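Local coordinates for protein 4-hydroxy-tetrahydrodipicolinate synthase (Methanocaldococcus jannaschii DSM 2661, PDB 2YXG) that probably condenses pyruvate with aspartate-beta-semialdehyde through a Schiff base, giving 4-hydroxy-tetrahydrodipicolinate on the diaminopimelate route to lysine, at residues V72-G77 with D97-I102; L87-E92 with E123-P128; V130-P135 with A159-N164. One frame throughout, in Å; residues are numbered along the deposited sequence.

Contact 1 (V72-G77 with D97-I102)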
loop_
_atom_site.group_PDB
_atom_site.type_symbol
_atom_site.label_atom_id
_atom_site.label_comp_id
_atom_site.label_asym_id
_atom_site.label_seq_id
_atom_site.Cartn_x
_atom_site.Cartn_y
_atom_site.Cartn_z
ATOM N N VAL A 72 7.036 8.844 -34.598
ATOM C CA VAL A 72 5.776 9.321 -34.039
ATOM C C VAL A 72 5.047 8.153 -33.409
ATOM O O VAL A 72 4.704 7.186 -34.071
ATOM C CB VAL A 72 4.865 10.069 -35.088
ATOM C CG1 VAL A 72 3.528 10.423 -34.467
ATOM C CG2 VAL A 72 5.593 11.303 -35.629
ATOM N N ILE A 73 4.839 8.244 -32.113
ATOM C CA ILE A 73 4.163 7.207 -31.391
ATOM C C ILE A 73 2.837 7.806 -30.985
ATOM O O ILE A 73 2.785 8.856 -30.295
ATOM C CB ILE A 73 4.941 6.812 -30.142
ATOM C CG1 ILE A 73 6.394 6.498 -30.520
ATOM C CG2 ILE A 73 4.212 5.664 -29.326
ATOM C CD1 ILE A 73 7.264 6.224 -29.331
ATOM N N ALA A 74 1.765 7.150 -31.401
ATOM C CA ALA A 74 0.412 7.687 -31.170
ATOM C C ALA A 74 -0.226 6.989 -29.980
ATOM O O ALA A 74 -0.268 5.750 -29.917
ATOM C CB ALA A 74 -0.427 7.512 -32.416
ATOM N N GLY A 75 -0.691 7.766 -29.005
ATOM C CA GLY A 75 -1.410 7.161 -27.886
ATOM C C GLY A 75 -2.726 6.652 -28.489
ATOM O O GLY A 75 -3.358 7.350 -29.284
ATOM N N ALA A 76 -3.087 5.423 -28.166
ATOM C CA ALA A 76 -4.289 4.755 -28.737
ATOM C C ALA A 76 -4.841 3.719 -27.763
ATOM O O ALA A 76 -5.503 2.785 -28.149
ATOM C CB ALA A 76 -3.971 4.098 -30.119
ATOM N N GLY A 77 -4.561 3.902 -26.484
ATOM C CA GLY A 77 -5.061 3.007 -25.472
ATOM C C GLY A 77 -6.449 3.435 -25.003
ATOM O O GLY A 77 -6.863 4.591 -25.162
ATOM N N ASP A 97 4.282 5.986 -36.619
ATOM C CA ASP A 97 5.263 4.938 -36.684
ATOM C C ASP A 97 5.013 3.800 -35.698
ATOM O O ASP A 97 5.471 2.703 -35.916
ATOM C CB ASP A 97 6.649 5.554 -36.450
ATOM C CG ASP A 97 6.974 6.571 -37.488
ATOM O OD1 ASP A 97 7.199 6.114 -38.648
ATOM O OD2 ASP A 97 6.941 7.810 -37.201
ATOM N N ALA A 98 4.254 4.061 -34.643
ATOM C CA ALA A 98 4.107 3.128 -33.523
ATOM C C ALA A 98 2.905 3.545 -32.696
ATOM O O ALA A 98 2.358 4.651 -32.860
ATOM C CB ALA A 98 5.422 3.076 -32.634
ATOM N N VAL A 99 2.435 2.636 -31.858
ATOM C CA VAL A 99 1.307 2.945 -31.010
ATOM C C VAL A 99 1.760 2.777 -29.558
ATOM O O VAL A 99 2.500 1.855 -29.248
ATOM C CB VAL A 99 0.058 2.134 -31.482
ATOM C CG1 VAL A 99 -0.660 1.424 -30.401
ATOM C CG2 VAL A 99 -0.874 3.040 -32.236
ATOM N N LEU A 100 1.383 3.742 -28.709
ATOM C CA LEU A 100 1.451 3.529 -27.274
ATOM C C LEU A 100 0.062 3.112 -26.776
ATOM O O LEU A 100 -0.951 3.794 -27.049
ATOM C CB LEU A 100 1.904 4.794 -26.545
ATOM C CG LEU A 100 2.055 4.536 -25.028
ATOM C CD1 LEU A 100 3.524 4.370 -24.613
ATOM C CD2 LEU A 100 1.305 5.572 -24.227
ATOM N N SER A 101 0.030 2.029 -26.008
ATOM C CA SER A 101 -1.219 1.422 -25.610
ATOM C C SER A 101 -1.226 1.086 -24.065
ATOM O O SER A 101 -0.560 0.159 -23.598
ATOM C CB SER A 101 -1.441 0.179 -26.479
ATOM O OG SER A 101 -2.707 -0.389 -26.216
ATOM N N ILE A 102 -1.954 1.863 -23.288
ATOM C CA ILE A 102 -1.958 1.727 -21.824
ATOM C C ILE A 102 -2.816 0.531 -21.404
ATOM O O ILE A 102 -3.840 0.200 -22.056
ATOM C CB ILE A 102 -2.484 3.060 -21.165
ATOM C CG1 ILE A 102 -2.226 3.108 -19.634
ATOM C CG2 ILE A 102 -3.968 3.309 -21.544
ATOM C CD1 ILE A 102 -2.366 4.529 -18.995
HETATM O O HOH W 1 -4.041 0.526 -28.277
HETATM O O HOH W 2 -2.409 4.578 -24.335
#

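Contact 2 (L87-E92 with E123-P128)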
loop_
_atom_site.group_PDB
_atom_site.type_symbol
_atom_site.label_atom_id
_atom_site.label_comp_id
_atom_site.label_asym_id
_atom_site.label_seq_id
_atom_site.Cartn_x
_atom_site.Cartn_y
_atom_site.Cartn_z
ATOM N N LEU A 87 -8.682 3.119 -32.230
ATOM C CA LEU A 87 -7.630 4.139 -32.135
ATOM C C LEU A 87 -6.327 3.688 -32.800
ATOM O O LEU A 87 -5.607 4.494 -33.386
ATOM C CB LEU A 87 -7.332 4.565 -30.661
ATOM C CG LEU A 87 -8.447 5.347 -29.930
ATOM C CD1 LEU A 87 -8.224 5.425 -28.420
ATOM C CD2 LEU A 87 -8.572 6.758 -30.505
ATOM N N SER A 88 -6.036 2.399 -32.678
ATOM C CA SER A 88 -4.803 1.820 -33.208
ATOM C C SER A 88 -4.823 1.792 -34.731
ATOM O O SER A 88 -3.844 2.155 -35.380
ATOM C CB SER A 88 -4.611 0.392 -32.661
ATOM O OG SER A 88 -4.542 0.408 -31.223
ATOM N N VAL A 89 -5.949 1.329 -35.272
ATOM C CA VAL A 89 -6.165 1.285 -36.720
ATOM C C VAL A 89 -6.051 2.706 -37.280
ATOM O O VAL A 89 -5.388 2.932 -38.316
ATOM C CB VAL A 89 -7.524 0.647 -37.057
ATOM C CG1 VAL A 89 -7.952 0.948 -38.557
ATOM C CG2 VAL A 89 -7.476 -0.868 -36.771
ATOM N N PHE A 90 -6.645 3.658 -36.582
ATOM C CA PHE A 90 -6.492 5.034 -36.976
ATOM C C PHE A 90 -5.029 5.542 -36.957
ATOM O O PHE A 90 -4.592 6.235 -37.871
ATOM C CB PHE A 90 -7.326 5.984 -36.145
ATOM C CG PHE A 90 -7.056 7.430 -36.509
ATOM C CD1 PHE A 90 -7.700 8.014 -37.617
ATOM C CD2 PHE A 90 -6.082 8.176 -35.811
ATOM C CE1 PHE A 90 -7.446 9.330 -37.968
ATOM C CE2 PHE A 90 -5.795 9.473 -36.183
ATOM C CZ PHE A 90 -6.484 10.067 -37.259
ATOM N N ALA A 91 -4.278 5.211 -35.909
ATOM C CA ALA A 91 -2.892 5.632 -35.850
ATOM C C ALA A 91 -2.123 5.055 -37.055
ATOM O O ALA A 91 -1.244 5.690 -37.600
ATOM C CB ALA A 91 -2.279 5.194 -34.558
ATOM N N GLU A 92 -2.448 3.841 -37.465
ATOM C CA GLU A 92 -1.697 3.235 -38.576
ATOM C C GLU A 92 -2.051 3.923 -39.904
ATOM O O GLU A 92 -1.171 4.375 -40.635
ATOM C CB GLU A 92 -1.943 1.740 -38.664
ATOM C CG GLU A 92 -1.019 1.029 -39.686
ATOM C CD GLU A 92 -1.149 -0.460 -39.614
ATOM O OE1 GLU A 92 -2.283 -0.973 -39.683
ATOM O OE2 GLU A 92 -0.134 -1.132 -39.468
ATOM N N GLU A 123 -3.254 -7.741 -33.192
ATOM C CA GLU A 123 -3.868 -8.295 -34.409
ATOM C C GLU A 123 -4.446 -7.247 -35.346
ATOM O O GLU A 123 -4.607 -7.511 -36.539
ATOM C CB GLU A 123 -4.982 -9.286 -34.057
ATOM C CG GLU A 123 -4.454 -10.700 -33.705
ATOM C CD GLU A 123 -5.389 -11.520 -32.795
ATOM O OE1 GLU A 123 -6.638 -11.308 -32.830
ATOM O OE2 GLU A 123 -4.859 -12.367 -32.019
ATOM N N SER A 124 -4.771 -6.066 -34.821
ATOM C CA SER A 124 -5.465 -5.039 -35.591
ATOM C C SER A 124 -4.544 -4.235 -36.532
ATOM O O SER A 124 -5.014 -3.588 -37.473
ATOM C CB SER A 124 -6.262 -4.080 -34.668
ATOM O OG SER A 124 -5.425 -3.115 -34.005
ATOM N N ILE A 125 -3.245 -4.254 -36.272
ATOM C CA ILE A 125 -2.331 -3.358 -36.972
ATOM C C ILE A 125 -1.024 -4.052 -37.189
ATOM O O ILE A 125 -0.775 -5.075 -36.555
ATOM C CB ILE A 125 -2.069 -2.045 -36.175
ATOM C CG1 ILE A 125 -1.406 -2.339 -34.811
ATOM C CG2 ILE A 125 -3.375 -1.242 -36.041
ATOM C CD1 ILE A 125 -1.001 -1.063 -34.018
ATOM N N ASN A 126 -0.187 -3.475 -38.064
ATOM C CA ASN A 126 1.169 -3.936 -38.226
ATOM C C ASN A 126 2.258 -3.060 -37.560
ATOM O O ASN A 126 3.390 -3.498 -37.424
ATOM C CB ASN A 126 1.466 -4.246 -39.711
ATOM C CG ASN A 126 0.749 -5.561 -40.171
ATOM O OD1 ASN A 126 0.012 -5.554 -41.153
ATOM N ND2 ASN A 126 0.912 -6.658 -39.388
ATOM N N LEU A 127 1.900 -1.872 -37.099
ATOM C CA LEU A 127 2.815 -1.014 -36.314
ATOM C C LEU A 127 3.436 -1.691 -35.084
ATOM O O LEU A 127 2.816 -2.540 -34.465
ATOM C CB LEU A 127 2.084 0.265 -35.868
ATOM C CG LEU A 127 1.550 1.127 -36.995
ATOM C CD1 LEU A 127 1.142 2.507 -36.447
ATOM C CD2 LEU A 127 2.647 1.239 -38.094
ATOM N N PRO A 128 4.658 -1.295 -34.725
ATOM C CA PRO A 128 5.182 -1.699 -33.413
ATOM C C PRO A 128 4.292 -1.120 -32.311
ATOM O O PRO A 128 3.702 -0.044 -32.476
ATOM C CB PRO A 128 6.562 -1.051 -33.352
ATOM C CG PRO A 128 6.942 -0.672 -34.796
ATOM C CD PRO A 128 5.609 -0.462 -35.490
#

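Contact 3 (V130-P135 with A159-N164)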
loop_
_atom_site.group_PDB
_atom_site.type_symbol
_atom_site.label_atom_id
_atom_site.label_comp_id
_atom_site.label_asym_id
_atom_site.label_seq_id
_atom_site.Cartn_x
_atom_site.Cartn_y
_atom_site.Cartn_z
ATOM N N VAL A 130 4.064 -0.104 -28.197
ATOM C CA VAL A 130 4.597 0.111 -26.854
ATOM C C VAL A 130 3.481 -0.077 -25.799
ATOM O O VAL A 130 2.495 0.686 -25.738
ATOM C CB VAL A 130 5.255 1.515 -26.767
ATOM C CG1 VAL A 130 5.996 1.721 -25.420
ATOM C CG2 VAL A 130 6.242 1.711 -27.926
ATOM N N LEU A 131 3.650 -1.087 -24.976
ATOM C CA LEU A 131 2.760 -1.328 -23.855
ATOM C C LEU A 131 3.060 -0.318 -22.742
ATOM O O LEU A 131 4.213 -0.085 -22.450
ATOM C CB LEU A 131 2.950 -2.743 -23.321
ATOM C CG LEU A 131 2.663 -3.922 -24.302
ATOM C CD1 LEU A 131 2.907 -5.265 -23.635
ATOM C CD2 LEU A 131 1.254 -3.876 -24.806
ATOM N N TYR A 132 2.051 0.324 -22.166
ATOM C CA TYR A 132 2.316 1.288 -21.079
ATOM C C TYR A 132 1.693 0.773 -19.774
ATOM O O TYR A 132 0.486 0.558 -19.699
ATOM C CB TYR A 132 1.767 2.648 -21.461
ATOM C CG TYR A 132 1.881 3.741 -20.411
ATOM C CD1 TYR A 132 2.843 3.683 -19.382
ATOM C CD2 TYR A 132 1.061 4.865 -20.480
ATOM C CE1 TYR A 132 2.937 4.677 -18.429
ATOM C CE2 TYR A 132 1.169 5.888 -19.547
ATOM C CZ TYR A 132 2.105 5.789 -18.529
ATOM O OH TYR A 132 2.233 6.808 -17.604
ATOM N N ASN A 133 2.537 0.520 -18.783
ATOM C CA ASN A 133 2.100 0.044 -17.496
ATOM C C ASN A 133 2.330 1.149 -16.454
ATOM O O ASN A 133 3.438 1.666 -16.314
ATOM C CB ASN A 133 2.887 -1.246 -17.102
ATOM C CG ASN A 133 2.459 -1.828 -15.742
ATOM O OD1 ASN A 133 1.251 -2.054 -15.487
ATOM N ND2 ASN A 133 3.444 -2.116 -14.891
ATOM N N VAL A 134 1.283 1.519 -15.723
ATOM C CA VAL A 134 1.433 2.580 -14.670
ATOM C C VAL A 134 0.425 2.310 -13.592
ATOM O O VAL A 134 -0.600 2.974 -13.497
ATOM C CB VAL A 134 1.343 4.050 -15.274
ATOM C CG1 VAL A 134 0.002 4.253 -16.044
ATOM C CG2 VAL A 134 1.590 5.155 -14.223
ATOM N N PRO A 135 0.686 1.298 -12.786
ATOM C CA PRO A 135 -0.289 0.857 -11.791
ATOM C C PRO A 135 -0.812 1.968 -10.856
ATOM O O PRO A 135 -1.923 1.840 -10.336
ATOM C CB PRO A 135 0.470 -0.183 -10.959
ATOM C CG PRO A 135 1.788 -0.352 -11.586
ATOM C CD PRO A 135 1.949 0.545 -12.748
ATOM N N ALA A 159 7.869 -2.845 -27.214
ATOM C CA ALA A 159 8.425 -2.256 -26.017
ATOM C C ALA A 159 7.407 -2.199 -24.887
ATOM O O ALA A 159 6.182 -2.418 -25.105
ATOM C CB ALA A 159 8.997 -0.878 -26.338
ATOM N N VAL A 160 7.929 -1.996 -23.674
ATOM C CA VAL A 160 7.134 -1.503 -22.535
ATOM C C VAL A 160 7.665 -0.134 -21.979
ATOM O O VAL A 160 8.848 -0.008 -21.626
ATOM C CB VAL A 160 7.172 -2.543 -21.374
ATOM C CG1 VAL A 160 5.960 -2.374 -20.426
ATOM C CG2 VAL A 160 7.223 -3.935 -21.940
ATOM N N LYS A 161 6.777 0.853 -21.884
ATOM C CA LYS A 161 6.985 2.026 -21.021
ATOM C C LYS A 161 6.627 1.603 -19.602
ATOM O O LYS A 161 5.429 1.384 -19.276
ATOM C CB LYS A 161 6.122 3.204 -21.476
ATOM C CG LYS A 161 6.113 4.442 -20.535
ATOM C CD LYS A 161 5.075 5.536 -21.027
ATOM C CE LYS A 161 5.233 6.837 -20.202
ATOM N NZ LYS A 161 4.121 7.830 -20.379
ATOM N N GLU A 162 7.677 1.397 -18.790
ATOM C CA GLU A 162 7.490 0.863 -17.424
ATOM C C GLU A 162 7.434 1.955 -16.394
ATOM O O GLU A 162 8.478 2.545 -16.091
ATOM C CB GLU A 162 8.569 -0.194 -17.084
ATOM C CG GLU A 162 8.319 -0.987 -15.752
ATOM C CD GLU A 162 6.879 -1.559 -15.621
ATOM O OE1 GLU A 162 6.710 -2.742 -15.993
ATOM O OE2 GLU A 162 5.939 -0.844 -15.162
ATOM N N ALA A 163 6.233 2.287 -15.903
ATOM C CA ALA A 163 6.121 3.294 -14.793
ATOM C C ALA A 163 5.961 2.737 -13.372
ATOM O O ALA A 163 5.748 3.516 -12.441
ATOM C CB ALA A 163 4.981 4.318 -15.039
ATOM N N ASN A 164 5.955 1.422 -13.230
ATOM C CA ASN A 164 5.965 0.726 -11.945
ATOM C C ASN A 164 7.345 1.007 -11.390
ATOM O O ASN A 164 8.328 0.666 -12.037
ATOM C CB ASN A 164 5.757 -0.806 -12.141
ATOM C CG ASN A 164 5.711 -1.603 -10.819
ATOM O OD1 ASN A 164 6.282 -1.220 -9.792
ATOM N ND2 ASN A 164 5.050 -2.728 -10.860
#

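Contact 1 (V72-G77 with D97-I102)
Ile73 packs on Leu100 on one face of two parallel strands, 71-75 and 98-102, that belong to a beta-alpha-beta unit of the TIM barrel; helix 81-94 makes the crossover between them. The CG2 methyl of Ile73 is the principal bump. Lying opposite the backbone N (CG1 has chi1 -52°), it reaches over the neighbouring strand, and Ile73 CG2 lies 3.7 Å from Leu100 CB, while the other branch, CG1, leans on the small Ala98. Gly75, without a side chain, makes a CA-H...O contact on this face, its CA 3.5 Å from Leu100 O. Phe2 packs against both Ile73 and Ala98 here, as expected of the barrel interior, where Leu100 continues towards Val130 and Tyr132.

On the face of Ala74 and Val99 the crossover helix packs directly: Ala91 touches both. Val99 CG2 is the bump on this side, 3.9 Å from Ala76 CB just past the strand.

The backbone holds this relief in register. Ala74 N donates almost straight to Ala98 O, Leu100 N returns a bond to Ala74 O, and Ala76 N binds Leu100 O. Past the strand end Gly77 stays close, its CA 4.2 Å from Ser101 CA. One water bridges Gly77 N (weakly), Leu100 O and Ile102 N; a second joins Ala76 O to Ser101 OG. At the opposite end Asp97 N donates to Val72 O, and the carboxylate folds back to Val72, whose N donates to the anti lone pair of Asp97 OD2 at 2.8 Å.

Contact 2 (L87-E92 with E123-P128)
Ser88 and Val89 of helix 81-94 pack on Ile125, in the segment that leads from helix 111-124 to strand 129-133 of the TIM barrel. The contact thus ties a helix of the outer layer to the connection before a barrel strand, and its buried and open parts are easily told apart.

The buried part is formed by Ser88 and Ile125, with Val89 and Ser124 at their side. With CG1 lodged between the backbone N and the carbonyl carbon (chi1 62°), Ile125 directs its CG2 methyl at the helix, where Ile125 CG2 presses against the backbone, 3.5 Å from Ser88 O, and also meets Ser88 CB. Val89 CG2 lies 4.2 Å from Ile125 CG2 and touches Ser124 O and CB. The two serines approach through Ser88 CB and Ser124 OG, yet their hydroxyls are engaged by nearby backbone carbonyls, Ala84 O and Val121 O respectively. Beneath this cluster Ser88 and Ala91 lie on Val99 of the sheet.

Towards solvent the packing stays close but becomes partly exposed and polar; only Asn126 is loose there, exposed and adding little but its CB and backbone. Glu92 spans this side: its CG stands opposite the backbone N (chi1 -172°), and the extended chain lies obliquely over Leu127, with Glu92 CG 3.7 Å from Leu127 CG. Leu127 CD1 tucks in against Glu92 CA. The aliphatic part of the glutamate therefore shields the leucine while its carboxylate reaches the turn. There Glu92 OE2 receives two successive backbone N-H groups, weakly from Leu127 N at 3.2 Å and more firmly from Asn126 N, which lies 2.7 Å away on the syn side, 27° out of the carboxylate plane.

Contact 3 (V130-P135 with A159-N164)
Tyr132 and Lys161, the predicted proton donor/acceptor and Schiff-base lysine, lie side by side on neighbouring parallel strands of the TIM barrel. Their contact is CH-pi and cation-pi: the fully extended lysine runs over one face of the ring, with Lys161 CD 3.5 Å from the Tyr132 centroid and Lys161 NZ 3.8 Å from it. This places the amine next to the phenol end, consistent with the two sharing the active site.

Backbone hydrogen bonds alternate between the strands. Leu131 N donates to Ala159 O, Lys161 N to Leu131 O, Asn133 N to Lys161 O, and Ala163 N to Asn133 O at 2.9 Å, the last carrying the pairing beyond strand 159-162.

A polar pair occupies the other face. Asn133 ND2 donates to the syn lone pair of Glu162 OE2 at 2.8 Å, the amide and carboxylate planes standing 88° apart. Asn141 OD1 also accepts from ND2 and Leu142 N donates to Asn133 OD1, fixing the amide's rotation. Bent at chi2 (49°), Glu162 also receives Asn164 N on the anti side of OE2, so two donors hold that oxygen.

Apolar contacts are small: Val134 CG2 meets Ala163 CB at 3.6 Å, and Val130 touches Ala159.

Around these strands, Tyr132 packs on Leu100 and Ile102 of strand 98-102, while Leu131 and Val160 face helix 144-153 and Glu162 rests against helix 168-177.

How the contacts relate
Contacts 1 and 3 are buried pairs of parallel strands in one barrel sheet, stitched together where strands 98-102 and 129-133 run side by side: Val99 O lies 2.7 Å from Val130 N. Contact 2 sits farther out, its centre about 18 Å from the chain centre against 9 Å for the other two, and is partly exposed. It shares the crossover helix of contact 1's beta-alpha-beta unit and leads along the chain into contact 3. Chemistry follows place. Contact 1 is apolar packing on a backbone frame with a carboxylate and waters at its ends, contact 3 adds the predicted catalytic pair and a buried amide-carboxylate bond, and contact 2 relies on methyl packing and one surface glutamate.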